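Local atomic coordinates of similarities with probable monooxygenase (Photorhabdus luminescens, PDB entry 4HB9), a protein that binds flavin-adenine dinucleotide and probably works as a flavin-dependent monooxygenase of the aromatic ring hydroxylase type. Residues 38-43 against 226-231; 185-190 against 243-248; 263-268 against 289-294. All blocks are in the same frame, centred on the assembly; numbering follows the deposited sequence.

Contact 1: 38-43 against 226-231. With FAD (flavin-adenine dinucleotide), chain B.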
loop_
_atom_site.group_PDB
_atom_site.type_symbol
_atom_site.label_atom_id
_atom_site.label_comp_id
_atom_site.label_asym_id
_atom_site.label_seq_id
_atom_site.Cartn_x
_atom_site.Cartn_y
_atom_site.Cartn_z
ATOM N N SER A 38 5.062 -6.104 -17.251
ATOM C CA SER A 38 6.356 -5.860 -17.900
ATOM C C SER A 38 7.422 -5.523 -16.860
ATOM O O SER A 38 8.570 -5.980 -16.952
ATOM C CB SER A 38 6.250 -4.718 -18.919
ATOM O OG SER A 38 5.907 -5.219 -20.196
ATOM N N ILE A 39 7.027 -4.720 -15.880
ATOM C CA ILE A 39 7.925 -4.239 -14.857
ATOM C C ILE A 39 7.423 -4.746 -13.509
ATOM O O ILE A 39 6.222 -4.791 -13.265
ATOM C CB ILE A 39 7.947 -2.700 -14.838
ATOM C CG1 ILE A 39 8.062 -2.124 -16.258
ATOM C CG2 ILE A 39 9.081 -2.185 -13.969
ATOM C CD1 ILE A 39 9.335 -2.498 -16.990
ATOM N N LEU A 40 8.339 -5.131 -12.635
ATOM C CA LEU A 40 7.951 -5.533 -11.288
ATOM C C LEU A 40 7.978 -4.303 -10.388
ATOM O O LEU A 40 8.769 -3.394 -10.614
ATOM C CB LEU A 40 8.913 -6.582 -10.762
ATOM C CG LEU A 40 9.098 -7.826 -11.618
ATOM C CD1 LEU A 40 10.128 -8.708 -10.956
ATOM C CD2 LEU A 40 7.789 -8.564 -11.863
ATOM N N PRO A 41 7.115 -4.264 -9.360
ATOM C CA PRO A 41 7.316 -3.255 -8.331
ATOM C C PRO A 41 8.683 -3.441 -7.639
ATOM O O PRO A 41 9.123 -4.570 -7.422
ATOM C CB PRO A 41 6.176 -3.532 -7.339
ATOM C CG PRO A 41 5.862 -4.973 -7.532
ATOM C CD PRO A 41 6.016 -5.189 -9.012
ATOM N N GLY A 42 9.315 -2.339 -7.263
ATOM C CA GLY A 42 10.661 -2.368 -6.695
ATOM C C GLY A 42 10.731 -2.363 -5.186
ATOM O O GLY A 42 11.828 -2.283 -4.604
ATOM N N TYR A 43 9.575 -2.442 -4.535
ATOM C CA TYR A 43 9.524 -2.239 -3.108
ATOM C C TYR A 43 8.961 -3.395 -2.322
ATOM O O TYR A 43 8.399 -4.341 -2.862
ATOM C CB TYR A 43 8.767 -0.950 -2.790
ATOM C CG TYR A 43 7.311 -0.919 -3.267
ATOM C CD1 TYR A 43 6.994 -0.502 -4.563
ATOM C CD2 TYR A 43 6.281 -1.287 -2.425
ATOM C CE1 TYR A 43 5.682 -0.457 -5.006
ATOM C CE2 TYR A 43 4.959 -1.237 -2.850
ATOM C CZ TYR A 43 4.665 -0.809 -4.126
ATOM O OH TYR A 43 3.368 -0.767 -4.531
ATOM N N ARG A 226 12.483 -6.282 1.477
ATOM C CA ARG A 226 12.788 -7.354 0.559
ATOM C C ARG A 226 12.215 -6.964 -0.797
ATOM O O ARG A 226 11.075 -6.530 -0.891
ATOM C CB ARG A 226 12.259 -8.667 1.121
ATOM C CG ARG A 226 13.220 -9.105 2.225
ATOM C CD ARG A 226 12.936 -10.438 2.771
ATOM N NE ARG A 226 13.092 -11.526 1.812
ATOM C CZ ARG A 226 14.222 -12.190 1.581
ATOM N NH1 ARG A 226 15.360 -11.816 2.166
ATOM N NH2 ARG A 226 14.213 -13.216 0.737
ATOM N N ALA A 227 13.030 -7.030 -1.833
ATOM C CA ALA A 227 12.637 -6.524 -3.139
ATOM C C ALA A 227 13.454 -7.164 -4.249
ATOM O O ALA A 227 14.527 -7.674 -4.003
ATOM C CB ALA A 227 12.798 -5.011 -3.168
ATOM N N PRO A 228 12.958 -7.121 -5.478
ATOM C CA PRO A 228 13.701 -7.703 -6.575
ATOM C C PRO A 228 14.938 -6.880 -7.004
ATOM O O PRO A 228 14.900 -5.660 -7.070
ATOM C CB PRO A 228 12.671 -7.810 -7.690
ATOM C CG PRO A 228 11.566 -6.885 -7.334
ATOM C CD PRO A 228 11.654 -6.568 -5.884
ATOM N N VAL A 229 16.023 -7.584 -7.288
ATOM C CA VAL A 229 17.264 -6.974 -7.759
ATOM C C VAL A 229 17.004 -6.324 -9.114
ATOM O O VAL A 229 17.354 -5.179 -9.324
ATOM C CB VAL A 229 18.390 -8.016 -7.884
ATOM C CG1 VAL A 229 19.631 -7.431 -8.570
ATOM C CG2 VAL A 229 18.741 -8.554 -6.521
ATOM N N ASN A 230 16.340 -7.058 -10.008
ATOM C CA ASN A 230 16.091 -6.593 -11.372
ATOM C C ASN A 230 14.600 -6.546 -11.597
ATOM O O ASN A 230 13.967 -7.585 -11.636
ATOM C CB ASN A 230 16.757 -7.536 -12.378
ATOM C CG ASN A 230 16.613 -7.068 -13.827
ATOM O OD1 ASN A 230 15.872 -6.130 -14.122
ATOM N ND2 ASN A 230 17.347 -7.718 -14.737
ATOM N N ILE A 231 14.034 -5.355 -11.742
ATOM C CA ILE A 231 12.572 -5.235 -11.901
ATOM C C ILE A 231 12.086 -5.595 -13.320
ATOM O O ILE A 231 10.881 -5.576 -13.577
ATOM C CB ILE A 231 12.062 -3.841 -11.501
ATOM C CG1 ILE A 231 12.646 -2.744 -12.398
ATOM C CG2 ILE A 231 12.396 -3.571 -10.037
ATOM C CD1 ILE A 231 12.042 -1.384 -12.153
HETATM P PA FAD B . -3.689 -1.657 -5.149
HETATM O O1A FAD B . -2.932 -2.759 -4.457
HETATM O O2A FAD B . -3.078 -0.432 -5.740
HETATM O O5B FAD B . -4.627 -2.331 -6.257
HETATM C C5B FAD B . -5.464 -1.569 -7.107
HETATM C C4B FAD B . -5.712 -2.454 -8.312
HETATM O O4B FAD B . -6.784 -1.887 -9.087
HETATM C C3B FAD B . -4.486 -2.592 -9.237
HETATM O O3B FAD B . -4.270 -3.950 -9.623
HETATM C C2B FAD B . -4.875 -1.720 -10.413
HETATM O O2B FAD B . -4.295 -2.081 -11.654
HETATM C C1B FAD B . -6.397 -1.922 -10.442
HETATM N N9A FAD B . -7.170 -0.884 -11.128
HETATM C C8A FAD B . -7.051 0.464 -10.996
HETATM N N7A FAD B . -7.994 1.113 -11.738
HETATM C C5A FAD B . -8.714 0.150 -12.354
HETATM C C6A FAD B . -9.851 0.163 -13.294
HETATM N N6A FAD B . -10.322 1.370 -13.684
HETATM N N1A FAD B . -10.330 -1.018 -13.738
HETATM C C2A FAD B . -9.822 -2.193 -13.301
HETATM N N3A FAD B . -8.788 -2.289 -12.443
HETATM C C4A FAD B . -8.201 -1.152 -11.941
HETATM N N1 FAD B . 1.566 -0.718 2.858
HETATM C C2 FAD B . 1.781 -1.354 4.032
HETATM O O2 FAD B . 0.805 -1.736 4.768
HETATM N N3 FAD B . 3.037 -1.607 4.443
HETATM C C4 FAD B . 4.142 -1.224 3.794
HETATM O O4 FAD B . 5.281 -1.495 4.259
HETATM C C4X FAD B . 3.990 -0.490 2.535
HETATM N N5 FAD B . 5.060 -0.074 1.798
HETATM C C5X FAD B . 4.858 0.607 0.646
HETATM C C6 FAD B . 5.937 1.060 -0.104
HETATM C C7 FAD B . 5.753 1.757 -1.300
HETATM C C7M FAD B . 6.931 2.251 -2.118
HETATM C C8 FAD B . 4.387 2.032 -1.777
HETATM C C8M FAD B . 4.154 2.774 -3.075
HETATM C C9 FAD B . 3.302 1.581 -1.031
HETATM C C9A FAD B . 3.470 0.878 0.162
HETATM N N10 FAD B . 2.364 0.426 0.915
HETATM C C10 FAD B . 2.589 -0.253 2.108
HETATM C "C1'" FAD B . 0.969 0.704 0.517
HETATM C "C2'" FAD B . 0.327 -0.441 -0.263
HETATM O "O2'" FAD B . 1.160 -0.863 -1.330
HETATM C "C3'" FAD B . -1.012 0.033 -0.824
HETATM O "O3'" FAD B . -1.695 0.773 0.187
HETATM C "C4'" FAD B . -1.872 -1.155 -1.233
HETATM O "O4'" FAD B . -1.410 -1.607 -2.492
HETATM C "C5'" FAD B . -3.338 -0.796 -1.352
HETATM O "O5'" FAD B . -4.023 -1.970 -1.735
HETATM P P FAD B . -5.272 -1.810 -2.737
HETATM O O1P FAD B . -5.704 -3.229 -3.019
HETATM O O2P FAD B . -6.239 -0.814 -2.153
HETATM O O3P FAD B . -4.756 -1.106 -4.084
#

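Contact 2: 185-190 against 243-248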
loop_
_atom_site.group_PDB
_atom_site.type_symbol
_atom_site.label_atom_id
_atom_site.label_comp_id
_atom_site.label_asym_id
_atom_site.label_seq_id
_atom_site.Cartn_x
_atom_site.Cartn_y
_atom_site.Cartn_z
HETATM N N MSE A 185 8.037 13.708 -0.041
HETATM C CA MSE A 185 9.101 12.770 0.322
HETATM C C MSE A 185 9.822 12.291 -0.909
HETATM O O MSE A 185 9.294 12.360 -2.033
HETATM C CB MSE A 185 8.545 11.596 1.131
HETATM C CG MSE A 185 7.579 10.692 0.402
HETATM SE SE MSE A 185 6.913 9.236 1.600
HETATM C CE MSE A 185 6.761 10.077 3.323
ATOM N N ILE A 186 11.045 11.837 -0.689
ATOM C CA ILE A 186 11.869 11.210 -1.720
ATOM C C ILE A 186 12.321 9.884 -1.117
ATOM O O ILE A 186 12.879 9.861 -0.010
ATOM C CB ILE A 186 13.064 12.104 -2.107
ATOM C CG1 ILE A 186 12.590 13.451 -2.641
ATOM C CG2 ILE A 186 13.950 11.427 -3.141
ATOM C CD1 ILE A 186 13.707 14.433 -2.923
ATOM N N ILE A 187 12.039 8.788 -1.824
ATOM C CA ILE A 187 12.269 7.427 -1.344
ATOM C C ILE A 187 13.285 6.752 -2.267
ATOM O O ILE A 187 13.119 6.763 -3.492
ATOM C CB ILE A 187 10.972 6.607 -1.381
ATOM C CG1 ILE A 187 9.853 7.314 -0.599
ATOM C CG2 ILE A 187 11.200 5.193 -0.824
ATOM C CD1 ILE A 187 8.499 6.616 -0.650
ATOM N N GLY A 188 14.337 6.186 -1.688
ATOM C CA GLY A 188 15.301 5.400 -2.463
ATOM C C GLY A 188 15.601 4.072 -1.797
ATOM O O GLY A 188 15.281 3.871 -0.619
ATOM N N ARG A 189 16.208 3.163 -2.554
ATOM C CA ARG A 189 16.624 1.886 -2.022
ATOM C C ARG A 189 18.053 1.625 -2.414
ATOM O O ARG A 189 18.500 2.037 -3.484
ATOM C CB ARG A 189 15.726 0.756 -2.545
ATOM C CG ARG A 189 15.829 0.513 -4.051
ATOM C CD ARG A 189 14.922 -0.600 -4.558
ATOM N NE ARG A 189 15.506 -1.185 -5.784
ATOM C CZ ARG A 189 15.234 -2.395 -6.279
ATOM N NH1 ARG A 189 14.311 -3.169 -5.735
ATOM N NH2 ARG A 189 15.896 -2.850 -7.355
ATOM N N ALA A 190 18.751 0.891 -1.562
ATOM C CA ALA A 190 20.109 0.470 -1.859
ATOM C C ALA A 190 20.277 -0.997 -1.535
ATOM O O ALA A 190 20.014 -1.410 -0.413
ATOM C CB ALA A 190 21.084 1.301 -1.056
ATOM N N PHE A 243 17.252 -4.780 0.820
ATOM C CA PHE A 243 17.552 -3.419 0.442
ATOM C C PHE A 243 17.383 -2.542 1.666
ATOM O O PHE A 243 16.405 -2.713 2.417
ATOM C CB PHE A 243 16.586 -2.929 -0.650
ATOM C CG PHE A 243 16.916 -3.446 -2.016
ATOM C CD1 PHE A 243 17.602 -2.659 -2.927
ATOM C CD2 PHE A 243 16.542 -4.728 -2.390
ATOM C CE1 PHE A 243 17.932 -3.134 -4.179
ATOM C CE2 PHE A 243 16.907 -5.227 -3.635
ATOM C CZ PHE A 243 17.574 -4.413 -4.537
ATOM N N ILE A 244 18.300 -1.588 1.848
ATOM C CA ILE A 244 18.035 -0.490 2.765
ATOM C C ILE A 244 17.113 0.468 2.022
ATOM O O ILE A 244 17.316 0.766 0.838
ATOM C CB ILE A 244 19.324 0.216 3.251
ATOM C CG1 ILE A 244 20.179 -0.783 4.015
ATOM C CG2 ILE A 244 18.985 1.422 4.121
ATOM C CD1 ILE A 244 21.452 -0.219 4.617
ATOM N N VAL A 245 16.071 0.909 2.698
ATOM C CA VAL A 245 15.209 1.910 2.143
ATOM C C VAL A 245 15.417 3.163 2.953
ATOM O O VAL A 245 15.462 3.113 4.185
ATOM C CB VAL A 245 13.713 1.485 2.071
ATOM C CG1 VAL A 245 13.183 0.863 3.356
ATOM C CG2 VAL A 245 12.839 2.675 1.667
ATOM N N TRP A 246 15.546 4.285 2.264
ATOM C CA TRP A 246 15.575 5.598 2.938
ATOM C C TRP A 246 14.466 6.498 2.419
ATOM O O TRP A 246 14.072 6.439 1.234
ATOM C CB TRP A 246 16.934 6.268 2.814
ATOM C CG TRP A 246 17.441 6.449 1.421
ATOM C CD1 TRP A 246 18.255 5.597 0.734
ATOM C CD2 TRP A 246 17.144 7.525 0.518
ATOM N NE1 TRP A 246 18.497 6.074 -0.520
ATOM C CE2 TRP A 246 17.834 7.256 -0.690
ATOM C CE3 TRP A 246 16.379 8.684 0.612
ATOM C CZ2 TRP A 246 17.791 8.106 -1.772
ATOM C CZ3 TRP A 246 16.314 9.519 -0.478
ATOM C CH2 TRP A 246 17.013 9.229 -1.661
ATOM N N VAL A 247 13.953 7.334 3.315
ATOM C CA VAL A 247 12.871 8.246 2.956
ATOM C C VAL A 247 13.203 9.629 3.471
ATOM O O VAL A 247 13.315 9.820 4.675
ATOM C CB VAL A 247 11.517 7.802 3.529
ATOM C CG1 VAL A 247 10.432 8.705 2.996
ATOM C CG2 VAL A 247 11.219 6.346 3.172
ATOM N N TYR A 248 13.438 10.561 2.561
ATOM C CA TYR A 248 13.710 11.943 2.953
ATOM C C TYR A 248 12.392 12.664 2.936
ATOM O O TYR A 248 11.681 12.607 1.936
ATOM C CB TYR A 248 14.708 12.640 2.013
ATOM C CG TYR A 248 14.858 14.120 2.293
ATOM C CD1 TYR A 248 15.572 14.589 3.403
ATOM C CD2 TYR A 248 14.248 15.040 1.495
ATOM C CE1 TYR A 248 15.661 15.942 3.676
ATOM C CE2 TYR A 248 14.345 16.395 1.739
ATOM C CZ TYR A 248 15.038 16.849 2.824
ATOM O OH TYR A 248 15.099 18.212 3.036
#

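Contact 3: 263-268 against 289-294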
loop_
_atom_site.group_PDB
_atom_site.type_symbol
_atom_site.label_atom_id
_atom_site.label_comp_id
_atom_site.label_asym_id
_atom_site.label_seq_id
_atom_site.Cartn_x
_atom_site.Cartn_y
_atom_site.Cartn_z
ATOM N N SER A 263 15.040 13.893 -12.771
ATOM C CA SER A 263 15.752 12.632 -13.000
ATOM C C SER A 263 16.166 12.001 -11.673
ATOM O O SER A 263 16.300 12.687 -10.663
ATOM C CB SER A 263 17.003 12.867 -13.851
ATOM O OG SER A 263 18.002 13.550 -13.127
ATOM N N ALA A 264 16.407 10.693 -11.687
ATOM C CA ALA A 264 16.852 9.985 -10.487
ATOM C C ALA A 264 18.139 10.607 -9.964
ATOM O O ALA A 264 18.319 10.774 -8.758
ATOM C CB ALA A 264 17.041 8.502 -10.783
ATOM N N GLU A 265 19.007 11.015 -10.879
ATOM C CA GLU A 265 20.299 11.570 -10.525
ATOM C C GLU A 265 20.139 12.939 -9.822
ATOM O O GLU A 265 20.837 13.253 -8.849
ATOM C CB GLU A 265 21.148 11.662 -11.802
ATOM C CG GLU A 265 21.552 10.297 -12.390
ATOM C CD GLU A 265 20.467 9.530 -13.182
ATOM O OE1 GLU A 265 20.659 8.298 -13.356
ATOM O OE2 GLU A 265 19.438 10.102 -13.636
ATOM N N ALA A 266 19.205 13.735 -10.310
ATOM C CA ALA A 266 18.914 15.042 -9.711
ATOM C C ALA A 266 18.257 14.899 -8.322
ATOM O O ALA A 266 18.537 15.704 -7.425
ATOM C CB ALA A 266 18.022 15.843 -10.624
ATOM N N LEU A 267 17.400 13.889 -8.166
ATOM C CA LEU A 267 16.788 13.588 -6.882
ATOM C C LEU A 267 17.851 13.200 -5.869
ATOM O O LEU A 267 17.836 13.680 -4.749
ATOM C CB LEU A 267 15.709 12.500 -7.000
ATOM C CG LEU A 267 14.459 12.900 -7.781
ATOM C CD1 LEU A 267 13.590 11.708 -8.116
ATOM C CD2 LEU A 267 13.663 13.956 -6.987
ATOM N N CYS A 268 18.792 12.348 -6.281
ATOM C CA CYS A 268 19.908 11.948 -5.433
ATOM C C CYS A 268 20.735 13.167 -5.001
ATOM O O CYS A 268 21.006 13.357 -3.823
ATOM C CB CYS A 268 20.783 10.943 -6.192
ATOM S SG CYS A 268 21.824 9.896 -5.157
ATOM N N SER A 289 22.523 4.265 -3.724
ATOM C CA SER A 289 21.174 3.845 -4.051
ATOM C C SER A 289 21.001 3.537 -5.548
ATOM O O SER A 289 21.779 3.943 -6.407
ATOM C CB SER A 289 20.157 4.871 -3.537
ATOM O OG SER A 289 20.209 4.882 -2.115
ATOM N N ASP A 290 19.956 2.779 -5.823
ATOM C CA ASP A 290 19.608 2.283 -7.138
ATOM C C ASP A 290 19.013 3.398 -7.995
ATOM O O ASP A 290 17.918 3.864 -7.708
ATOM C CB ASP A 290 18.568 1.176 -6.911
ATOM C CG ASP A 290 17.868 0.725 -8.172
ATOM O OD1 ASP A 290 18.211 1.171 -9.297
ATOM O OD2 ASP A 290 16.967 -0.123 -8.027
HETATM N N MSE A 291 19.676 3.776 -9.082
HETATM C CA MSE A 291 19.207 4.899 -9.930
HETATM C C MSE A 291 17.941 4.642 -10.711
HETATM O O MSE A 291 17.343 5.573 -11.251
HETATM C CB MSE A 291 20.304 5.326 -10.904
HETATM C CG MSE A 291 21.485 5.948 -10.154
HETATM SE SE MSE A 291 23.174 5.811 -11.181
HETATM C CE MSE A 291 23.412 3.852 -11.279
ATOM N N GLU A 292 17.502 3.391 -10.782
ATOM C CA GLU A 292 16.217 3.056 -11.421
ATOM C C GLU A 292 14.990 3.086 -10.498
ATOM O O GLU A 292 13.849 2.954 -10.974
ATOM C CB GLU A 292 16.291 1.652 -12.021
ATOM C CG GLU A 292 16.375 1.602 -13.527
ATOM C CD GLU A 292 15.849 0.278 -14.030
ATOM O OE1 GLU A 292 16.350 -0.769 -13.556
ATOM O OE2 GLU A 292 14.905 0.284 -14.852
ATOM N N ASN A 293 15.204 3.214 -9.193
ATOM C CA ASN A 293 14.106 3.145 -8.229
ATOM C C ASN A 293 14.202 4.278 -7.186
ATOM O O ASN A 293 14.318 4.000 -5.997
ATOM C CB ASN A 293 14.083 1.774 -7.512
ATOM C CG ASN A 293 13.619 0.625 -8.413
ATOM O OD1 ASN A 293 12.433 0.286 -8.436
ATOM N ND2 ASN A 293 14.550 0.019 -9.153
ATOM N N ILE A 294 14.183 5.534 -7.621
ATOM C CA ILE A 294 14.082 6.674 -6.675
ATOM C C ILE A 294 12.796 7.413 -6.962
ATOM O O ILE A 294 12.571 7.832 -8.090
ATOM C CB ILE A 294 15.249 7.665 -6.759
ATOM C CG1 ILE A 294 16.559 6.946 -6.457
ATOM C CG2 ILE A 294 15.080 8.804 -5.731
ATOM C CD1 ILE A 294 17.772 7.759 -6.824
#

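Contact 1: 38-43 against 226-231
Tyr-43, whose backbone carbonyl carbon sits 4.2 Å from Ala-227 CB, turns its ring the other way and lays one face over the dimethylbenzene end of the FAD isoalloxazine. The overlap is off-centre: Tyr-43 CD2 lies 3.3 Å from FAD C7, and the methyl C7M comes up against CG. A chi1 of 61° sets CG between the backbone N and the carbonyl carbon, with CB already directed away from 226-231. Behind the ring the loop 38-43 runs along the end of strand 218-228 and the turn after it. Gly-42 O rests on Ala-227 CB at 3.2 Å, and Pro-41 O meets the Pro-228 ring at CG (3.4 Å). Ile-231 contributes the largest buried surface: its CD1 reaches Ile-39 CG2 at 3.6 Å, the two side chains crossing at a slant, while its CG2 touches Gly-42 CA. One hydrogen bond joins the segments, Leu-40 N to Ile-231 O (2.7 Å, 165° at the hydrogen). Helix 111-119 flanks the contact through Arg-111, which binds FAD, and Thr-112. The carbonyl of Gly-42 meets only carbon across the contact and takes its hydrogen bond from Arg-189 instead. The join thus consists of carbonyl oxygens and aliphatic groups packed together, with a single hydrogen bond across it; Tyr-43 itself is also backbone-bonded to Arg-111.

Contact 2: 185-190 against 243-248
Arg-189 lays its guanidinium flat on the ring of Phe-243, the planes 17° apart and the centres 3.9 Å from each other. The cation-pi contact is off-centre: Arg-189 CZ lies 3.5 Å from both Phe-243 CE1 and Phe-243 CZ. With CG between the backbone N and the carbonyl carbon (chi1 66°), the arginine chain runs extended to NE and brings the charged group over the phenyl face. One residue before Arg-189, Gly-188 presents its backbone to the indole of Trp-246, which lies on the opposite face of the sheet from Arg-189; Gly-188 CA stands 3.9 Å from the centroid of the five-membered ring in a CH-pi contact. The six-membered ring continues to Ile-186, Trp-246 CZ3 meeting Ile-186 CG2 at 4.0 Å. Between the strands six backbone hydrogen bonds tie the hydrogen-bonded pairs Ile-186/Tyr-248, Gly-188/Trp-246 and Ala-190/Ile-244. Ile-187 with Val-247 and Arg-189 with Val-245 form the non-hydrogen-bonded pairs. On the face of Ile-187, Arg-189 and the two valines, Ile-187 CG2 lies 3.9 Å from Val-245 CG2, and Met-185 (a selenomethionine) crosses Val-247.

Farther out, Asp-290 pairs with Arg-189 NE, Ser-289 holds Trp-246 NE1 and Asp-218 takes the Tyr-248 hydroxyl. Helices 264-274 and 280-287 cover the face bearing Ile-186 and Trp-246. On the other face Trp-225 packs on Ile-187 and Val-245, and the side chain of Ile-187 comes to about 5 Å from FAD, nearest atoms. The two strands, antiparallel at 160°, are neighbours in a mixed seven-stranded sheet with helices on one face, consistent with the substrate-domain sheet of p-hydroxybenzoate hydroxylase-like flavoenzymes.

Contact 3: 263-268 against 289-294
Ile-294 packs against the first turns of helix 264-274, directly after a type I turn that spans Asp-290 to Asn-293 and includes an Asx turn. This is the tight half of the contact. Ile-294 CD1 touches Ala-264 O at 3.6 Å and lies 4.1 Å from Ala-264 CB. Its CG2, anti to the backbone N while CG1 stands beside it (chi1 -60°), meets Leu-267 CB at 4.0 Å; the two side chains run antiparallel alongside each other. Ile-186 of strand 179-191 backs both Leu-267 and Ile-294, continuing the apolar layer onto the sheet.

The other half faces solvent. Met-291 (a selenomethionine) is poorly ordered, which makes the short approach of its O to Ala-264 CB doubtful. Glu-265, modelled in two conformers, lies roughly perpendicular to it with only a loose approach. No hydrogen bond joins the segments; each is stiffened internally. Ser-263 is the helix N-cap, its OG accepting from Ala-266 N. In the turn, Asp-290 OD1 takes Glu-292 N at 2.8 Å, while Asn-293 ND2 reaches Asp-290 OD2, which also pairs with Arg-189, at 2.7 Å from above the carboxylate plane.

How the contacts relate
Arg-189 of contact 2 connects all three contacts. Its NH1 makes probable hydrogen bonds of 2.9 Å to both Gly-42 O and Pro-228 O of contact 1, while its NE forms a 2.9 Å salt bridge with Asp-290 OD2 of contact 3. Trp-246 NE1 adds a probable hydrogen bond to Ser-289 OG of contact 3 (2.6 Å). Contacts 1 and 3 merely brush, Gly-42 CA lying 3.6 Å from Asn-293 OD1. Centres of contacts 2 and 3 are about 10 Å apart, of 1 and 2 about 14 Å. Tyr-43 of contact 1 touches FAD, contact 2 approaches it through Ile-187, and the Ile-294 side chain of contact 3 stays about 11 Å away.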